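Small COPII coat GTPase SAR1 (Encephalitozoon cuniculi, PDB 6VS4) is a small GTPase of the ADP-ribosylation factor family, probably part of the COPII coat machinery, with GDP and magnesium bound. Local coordinates at residues S41-L55 with C107-R121. Numbering follows the deposited sequence.
Sequences SILFLGIDNAGKTTL and CHGIVFIVDVHDVER. With MG (magnesium ion), chain E; GDP (guanosine-5'-diphosphate), chain D.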
loop_
_atom_site.group_PDB
_atom_site.type_symbol
_atom_site.label_atom_id
_atom_site.label_comp_id
_atom_site.label_asym_id
_atom_site.label_seq_id
_atom_site.Cartn_x
_atom_site.Cartn_y
_atom_site.Cartn_z
ATOM N N SER A 41 -27.463 11.396 -21.272
ATOM C CA SER A 41 -28.469 10.497 -20.717
ATOM C C SER A 41 -28.157 9.073 -21.171
ATOM O O SER A 41 -28.249 8.758 -22.363
ATOM C CB SER A 41 -29.868 10.923 -21.152
ATOM O OG SER A 41 -30.843 10.022 -20.656
ATOM N N ILE A 42 -27.777 8.213 -20.231
ATOM C CA ILE A 42 -27.501 6.811 -20.508
ATOM C C ILE A 42 -28.575 5.966 -19.831
ATOM O O ILE A 42 -28.819 6.103 -18.626
ATOM C CB ILE A 42 -26.097 6.415 -20.027
ATOM C CG1 ILE A 42 -25.046 7.376 -20.589
ATOM C CG2 ILE A 42 -25.791 4.986 -20.427
ATOM C CD1 ILE A 42 -24.959 7.401 -22.097
ATOM N N LEU A 43 -29.210 5.087 -20.601
ATOM C CA LEU A 43 -30.245 4.198 -20.088
ATOM C C LEU A 43 -29.637 2.831 -19.798
ATOM O O LEU A 43 -29.041 2.209 -20.684
ATOM C CB LEU A 43 -31.393 4.068 -21.089
ATOM C CG LEU A 43 -32.598 4.995 -20.915
ATOM C CD1 LEU A 43 -32.186 6.454 -20.984
ATOM C CD2 LEU A 43 -33.654 4.686 -21.970
ATOM N N PHE A 44 -29.786 2.365 -18.560
ATOM C CA PHE A 44 -29.330 1.041 -18.157
ATOM C C PHE A 44 -30.555 0.134 -18.111
ATOM O O PHE A 44 -31.448 0.326 -17.278
ATOM C CB PHE A 44 -28.616 1.096 -16.807
ATOM C CG PHE A 44 -27.333 1.872 -16.834
ATOM C CD1 PHE A 44 -27.345 3.261 -16.842
ATOM C CD2 PHE A 44 -26.116 1.219 -16.850
ATOM C CE1 PHE A 44 -26.164 3.980 -16.870
ATOM C CE2 PHE A 44 -24.933 1.932 -16.875
ATOM C CZ PHE A 44 -24.956 3.317 -16.884
ATOM N N LEU A 45 -30.599 -0.851 -19.006
ATOM C CA LEU A 45 -31.821 -1.582 -19.287
ATOM C C LEU A 45 -31.565 -3.083 -19.212
ATOM O O LEU A 45 -30.430 -3.552 -19.321
ATOM C CB LEU A 45 -32.367 -1.193 -20.669
ATOM C CG LEU A 45 -32.619 0.308 -20.911
ATOM C CD1 LEU A 45 -32.926 0.589 -22.377
ATOM C CD2 LEU A 45 -33.728 0.854 -20.031
ATOM N N GLY A 46 -32.649 -3.833 -19.048
ATOM C CA GLY A 46 -32.570 -5.268 -18.856
ATOM C C GLY A 46 -33.662 -5.749 -17.926
ATOM O O GLY A 46 -34.290 -4.936 -17.246
ATOM N N ILE A 47 -33.913 -7.058 -17.877
ATOM C CA ILE A 47 -34.903 -7.562 -16.934
ATOM C C ILE A 47 -34.279 -7.532 -15.544
ATOM O O ILE A 47 -33.064 -7.351 -15.404
ATOM C CB ILE A 47 -35.407 -8.970 -17.321
ATOM C CG1 ILE A 47 -34.319 -10.018 -17.091
ATOM C CG2 ILE A 47 -35.920 -8.992 -18.762
ATOM C CD1 ILE A 47 -34.704 -11.402 -17.516
ATOM N N ASP A 48 -35.103 -7.689 -14.509
ATOM C CA ASP A 48 -34.609 -7.619 -13.140
ATOM C C ASP A 48 -33.630 -8.755 -12.847
ATOM O O ASP A 48 -33.688 -9.829 -13.456
ATOM C CB ASP A 48 -35.774 -7.686 -12.154
ATOM C CG ASP A 48 -36.608 -8.926 -12.347
ATOM O OD1 ASP A 48 -37.312 -9.003 -13.376
ATOM O OD2 ASP A 48 -36.535 -9.838 -11.492
ATOM N N ASN A 49 -32.728 -8.504 -11.891
ATOM C CA ASN A 49 -31.684 -9.420 -11.430
ATOM C C ASN A 49 -30.534 -9.551 -12.426
ATOM O O ASN A 49 -29.675 -10.428 -12.260
ATOM C CB ASN A 49 -32.260 -10.807 -11.095
ATOM C CG ASN A 49 -31.445 -11.556 -10.052
ATOM O OD1 ASN A 49 -31.316 -11.111 -8.910
ATOM N ND2 ASN A 49 -30.934 -12.728 -10.425
ATOM N N ALA A 50 -30.488 -8.707 -13.461
ATOM C CA ALA A 50 -29.411 -8.788 -14.445
ATOM C C ALA A 50 -28.105 -8.165 -13.953
ATOM O O ALA A 50 -27.032 -8.532 -14.447
ATOM C CB ALA A 50 -29.841 -8.118 -15.753
ATOM N N GLY A 51 -28.169 -7.254 -12.993
ATOM C CA GLY A 51 -27.003 -6.581 -12.474
ATOM C C GLY A 51 -26.939 -5.088 -12.754
ATOM O O GLY A 51 -25.840 -4.521 -12.707
ATOM N N LYS A 52 -28.076 -4.444 -13.031
ATOM C CA LYS A 52 -28.084 -3.029 -13.387
ATOM C C LYS A 52 -27.722 -2.158 -12.194
ATOM O O LYS A 52 -26.836 -1.302 -12.283
ATOM C CB LYS A 52 -29.461 -2.629 -13.919
ATOM C CG LYS A 52 -29.822 -3.204 -15.272
ATOM C CD LYS A 52 -31.253 -2.836 -15.624
ATOM C CE LYS A 52 -32.180 -4.000 -15.346
ATOM N NZ LYS A 52 -32.244 -4.412 -13.922
ATOM N N THR A 53 -28.425 -2.351 -11.075
ATOM C CA THR A 53 -28.155 -1.575 -9.871
ATOM C C THR A 53 -26.729 -1.802 -9.382
ATOM O O THR A 53 -26.069 -0.870 -8.907
ATOM C CB THR A 53 -29.165 -1.944 -8.785
ATOM O OG1 THR A 53 -30.477 -1.537 -9.192
ATOM C CG2 THR A 53 -28.813 -1.275 -7.471
ATOM N N THR A 54 -26.233 -3.033 -9.523
ATOM C CA THR A 54 -24.858 -3.342 -9.149
ATOM C C THR A 54 -23.867 -2.534 -9.978
ATOM O O THR A 54 -22.896 -1.989 -9.440
ATOM C CB THR A 54 -24.602 -4.842 -9.312
ATOM O OG1 THR A 54 -25.507 -5.578 -8.477
ATOM C CG2 THR A 54 -23.179 -5.192 -8.931
ATOM N N LEU A 55 -24.103 -2.434 -11.289
ATOM C CA LEU A 55 -23.199 -1.684 -12.153
ATOM C C LEU A 55 -23.203 -0.201 -11.808
ATOM O O LEU A 55 -22.137 0.425 -11.724
ATOM C CB LEU A 55 -23.575 -1.886 -13.622
ATOM C CG LEU A 55 -22.788 -1.009 -14.608
ATOM C CD1 LEU A 55 -21.277 -1.225 -14.480
ATOM C CD2 LEU A 55 -23.248 -1.259 -16.034
ATOM N N CYS A 107 -32.416 10.445 -25.562
ATOM C CA CYS A 107 -31.555 9.393 -25.043
ATOM C C CYS A 107 -30.259 9.347 -25.846
ATOM O O CYS A 107 -30.287 9.302 -27.079
ATOM C CB CYS A 107 -32.300 8.063 -25.125
ATOM S SG CYS A 107 -31.307 6.578 -25.039
ATOM N N HIS A 108 -29.119 9.356 -25.152
ATOM C CA HIS A 108 -27.829 9.381 -25.836
ATOM C C HIS A 108 -27.220 8.000 -26.042
ATOM O O HIS A 108 -26.512 7.787 -27.031
ATOM C CB HIS A 108 -26.824 10.246 -25.065
ATOM C CG HIS A 108 -27.069 11.717 -25.188
ATOM N ND1 HIS A 108 -27.898 12.409 -24.331
ATOM C CD2 HIS A 108 -26.607 12.624 -26.079
ATOM C CE1 HIS A 108 -27.930 13.680 -24.685
ATOM N NE2 HIS A 108 -27.155 13.838 -25.743
ATOM N N GLY A 109 -27.454 7.069 -25.125
ATOM C CA GLY A 109 -26.874 5.746 -25.242
ATOM C C GLY A 109 -27.570 4.783 -24.313
ATOM O O GLY A 109 -28.227 5.183 -23.348
ATOM N N ILE A 110 -27.412 3.501 -24.612
ATOM C CA ILE A 110 -28.066 2.443 -23.861
ATOM C C ILE A 110 -27.027 1.424 -23.419
ATOM O O ILE A 110 -26.147 1.037 -24.197
ATOM C CB ILE A 110 -29.185 1.777 -24.692
ATOM C CG1 ILE A 110 -30.343 2.762 -24.865
ATOM C CG2 ILE A 110 -29.640 0.478 -24.039
ATOM C CD1 ILE A 110 -31.275 2.431 -25.986
ATOM N N VAL A 111 -27.121 1.013 -22.160
ATOM C CA VAL A 111 -26.397 -0.135 -21.635
ATOM C C VAL A 111 -27.434 -1.211 -21.335
ATOM O O VAL A 111 -28.250 -1.067 -20.416
ATOM C CB VAL A 111 -25.576 0.238 -20.394
ATOM C CG1 VAL A 111 -24.838 -0.965 -19.842
ATOM C CG2 VAL A 111 -24.606 1.334 -20.750
ATOM N N PHE A 112 -27.419 -2.281 -22.122
ATOM C CA PHE A 112 -28.351 -3.387 -21.967
ATOM C C PHE A 112 -27.611 -4.564 -21.340
ATOM O O PHE A 112 -26.595 -5.018 -21.880
ATOM C CB PHE A 112 -28.957 -3.785 -23.313
ATOM C CG PHE A 112 -30.115 -4.733 -23.194
ATOM C CD1 PHE A 112 -29.906 -6.101 -23.129
ATOM C CD2 PHE A 112 -31.415 -4.259 -23.144
ATOM C CE1 PHE A 112 -30.981 -6.980 -23.018
ATOM C CE2 PHE A 112 -32.493 -5.133 -23.031
ATOM C CZ PHE A 112 -32.274 -6.493 -22.970
ATOM N N ILE A 113 -28.113 -5.046 -20.203
ATOM C CA ILE A 113 -27.431 -6.050 -19.393
ATOM C C ILE A 113 -28.234 -7.345 -19.393
ATOM O O ILE A 113 -29.453 -7.328 -19.171
ATOM C CB ILE A 113 -27.213 -5.542 -17.960
ATOM C CG1 ILE A 113 -26.457 -4.210 -17.998
ATOM C CG2 ILE A 113 -26.441 -6.563 -17.160
ATOM C CD1 ILE A 113 -26.067 -3.672 -16.628
ATOM N N VAL A 114 -27.547 -8.470 -19.607
ATOM C CA VAL A 114 -28.159 -9.794 -19.637
ATOM C C VAL A 114 -27.457 -10.695 -18.627
ATOM O O VAL A 114 -26.224 -10.727 -18.562
ATOM C CB VAL A 114 -28.089 -10.417 -21.048
ATOM C CG1 VAL A 114 -28.657 -11.848 -21.048
ATOM C CG2 VAL A 114 -28.804 -9.548 -22.058
ATOM N N ASP A 115 -28.247 -11.450 -17.861
ATOM C CA ASP A 115 -27.724 -12.506 -16.995
ATOM C C ASP A 115 -27.592 -13.780 -17.831
ATOM O O ASP A 115 -28.592 -14.434 -18.142
ATOM C CB ASP A 115 -28.650 -12.712 -15.797
ATOM C CG ASP A 115 -28.149 -13.784 -14.820
ATOM O OD1 ASP A 115 -27.211 -14.541 -15.152
ATOM O OD2 ASP A 115 -28.719 -13.880 -13.708
ATOM N N VAL A 116 -26.355 -14.148 -18.175
ATOM C CA VAL A 116 -26.130 -15.304 -19.033
ATOM C C VAL A 116 -26.442 -16.609 -18.318
ATOM O O VAL A 116 -26.607 -17.646 -18.971
ATOM C CB VAL A 116 -24.682 -15.320 -19.562
ATOM C CG1 VAL A 116 -24.349 -14.004 -20.236
ATOM C CG2 VAL A 116 -23.696 -15.606 -18.427
ATOM N N HIS A 117 -26.548 -16.587 -16.991
ATOM C CA HIS A 117 -26.820 -17.814 -16.253
ATOM C C HIS A 117 -28.311 -18.143 -16.236
ATOM O O HIS A 117 -28.692 -19.319 -16.276
ATOM C CB HIS A 117 -26.275 -17.692 -14.832
ATOM C CG HIS A 117 -26.225 -18.992 -14.097
ATOM N ND1 HIS A 117 -25.684 -20.132 -14.647
ATOM C CD2 HIS A 117 -26.651 -19.335 -12.860
ATOM C CE1 HIS A 117 -25.776 -21.122 -13.778
ATOM N NE2 HIS A 117 -26.359 -20.665 -12.686
ATOM N N ASP A 118 -29.167 -17.120 -16.160
ATOM C CA ASP A 118 -30.620 -17.306 -16.090
ATOM C C ASP A 118 -31.173 -17.652 -17.477
ATOM O O ASP A 118 -31.849 -16.859 -18.138
ATOM C CB ASP A 118 -31.279 -16.056 -15.520
ATOM C CG ASP A 118 -32.572 -16.357 -14.787
ATOM O OD1 ASP A 118 -32.823 -15.724 -13.739
ATOM O OD2 ASP A 118 -33.315 -17.261 -15.225
ATOM N N VAL A 119 -30.886 -18.882 -17.911
ATOM C CA VAL A 119 -31.252 -19.279 -19.269
ATOM C C VAL A 119 -32.762 -19.388 -19.443
ATOM O O VAL A 119 -33.284 -19.103 -20.527
ATOM C CB VAL A 119 -30.554 -20.598 -19.653
ATOM C CG1 VAL A 119 -29.036 -20.419 -19.610
ATOM C CG2 VAL A 119 -30.996 -21.719 -18.737
ATOM N N GLU A 120 -33.494 -19.784 -18.397
ATOM C CA GLU A 120 -34.936 -19.985 -18.535
ATOM C C GLU A 120 -35.683 -18.692 -18.843
ATOM O O GLU A 120 -36.780 -18.743 -19.416
ATOM C CB GLU A 120 -35.501 -20.656 -17.281
ATOM C CG GLU A 120 -34.963 -22.073 -17.048
ATOM C CD GLU A 120 -35.142 -22.997 -18.257
ATOM O OE1 GLU A 120 -36.207 -22.938 -18.914
ATOM O OE2 GLU A 120 -34.217 -23.789 -18.547
ATOM N N ARG A 121 -35.120 -17.539 -18.472
ATOM C CA ARG A 121 -35.754 -16.249 -18.701
ATOM C C ARG A 121 -35.233 -15.566 -19.959
ATOM O O ARG A 121 -35.433 -14.359 -20.131
ATOM C CB ARG A 121 -35.559 -15.352 -17.479
ATOM C CG ARG A 121 -36.140 -15.944 -16.201
ATOM C CD ARG A 121 -35.817 -15.088 -14.997
ATOM N NE ARG A 121 -36.527 -13.819 -15.002
ATOM C CZ ARG A 121 -36.167 -12.773 -14.267
ATOM N NH1 ARG A 121 -35.098 -12.849 -13.484
ATOM N NH2 ARG A 121 -36.870 -11.649 -14.322
HETATM MG MG MG E . -32.342 -2.489 -9.579
HETATM P PB GDP D . -31.087 -5.478 -11.065
HETATM O O1B GDP D . -32.505 -6.030 -10.827
HETATM O O2B GDP D . -30.918 -4.087 -10.529
HETATM O O3B GDP D . -30.766 -5.619 -12.555
HETATM O O3A GDP D . -30.075 -6.462 -10.336
HETATM P PA GDP D . -28.958 -6.271 -9.226
HETATM O O1A GDP D . -29.681 -6.055 -7.906
HETATM O O2A GDP D . -27.977 -5.238 -9.615
HETATM O "O5'" GDP D . -28.263 -7.704 -9.121
HETATM C "C5'" GDP D . -28.936 -8.901 -8.681
HETATM C "C4'" GDP D . -27.928 -9.849 -8.081
HETATM O "O4'" GDP D . -26.983 -10.254 -9.097
HETATM C "C3'" GDP D . -27.109 -9.289 -6.912
HETATM O "O3'" GDP D . -27.076 -10.194 -5.815
HETATM C "C2'" GDP D . -25.717 -9.089 -7.520
HETATM O "O2'" GDP D . -24.700 -9.267 -6.544
HETATM C "C1'" GDP D . -25.685 -10.221 -8.540
HETATM N N9 GDP D . -24.711 -10.033 -9.626
HETATM C C8 GDP D . -24.554 -8.942 -10.442
HETATM N N7 GDP D . -23.577 -9.084 -11.308
HETATM C C5 GDP D . -23.058 -10.340 -11.040
HETATM C C6 GDP D . -21.952 -11.054 -11.616
HETATM O O6 GDP D . -21.238 -10.695 -12.550
HETATM N N1 GDP D . -21.753 -12.280 -11.016
HETATM C C2 GDP D . -22.521 -12.796 -10.006
HETATM N N2 GDP D . -22.189 -14.007 -9.553
HETATM N N3 GDP D . -23.553 -12.153 -9.468
HETATM C C4 GDP D . -23.754 -10.938 -10.014
HETATM O O HOH W 1 -31.835 -8.780 -19.180
HETATM O O HOH W 2 -31.321 -13.188 -13.519
HETATM O O HOH W 3 -32.587 -2.136 -11.503
HETATM O O HOH W 4 -31.627 -3.879 -8.311
#
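Two neighbouring parallel strands in the central sheet of this small GTPase, 41-47 and 109-115, pair from Ile42-Gly109 to Leu45-Phe112. Four backbone bonds carry the pairing: Leu43 N to Gly109 O, Val111 N to Leu43 O, Leu45 N to Val111 O and Ile113 N to Leu45 O. At the start, Ser41 N donates to His108 ND1 at 3.3 Å, meeting the imidazole 37° out of its plane. On one face of the sheet Val111 lies alongside Phe44, with CB 3.7 Å from Phe44 CD2. Val111 CG1 points to Leu55 CD2, tip to tip. On the other face Leu45 CD1 rests 3.7 Å from Ile110 CG2, and helix 122-135 packs over both residues through Val132.

Beyond Leu45 the first strand runs into a strand-loop-helix that fits the P-loop (Walker A) pattern. Its backbone amides at Asn49, Gly51, Lys52 and Thr53 grip the beta-phosphate of GDP. Thr53 OG1 and GDP O2B both bind magnesium. Ile113 of the second strand packs against this loop and the start of the helix. Its CG1 lies anti to the carbonyl carbon (chi1 -55°), and with chi2 extended this carries CD1 to Leu55 CD2, 3.8 Å away; CG2 packs against Ala50. Where the strands part, water 1 bridges Ile47 N and Ile113 O.

Arg121 reaches back to the loop. Its NH2 forms a salt bridge with Asp48 OD1 at 2.8 Å. Asp48 OD1 lies in the guanidinium plane, while NH2 comes to it from above the carboxylate plane; the two planes are 48° apart. NH1 adds a weak bond to Asp48 O. Ile47 CD1 sits 3.7 Å above the centre of one guanidinium face. Water 2 links Asn49 ND2 to Asp115 OD2, which also forms a salt bridge with Lys147, a residue hydrogen-bonded to GDP.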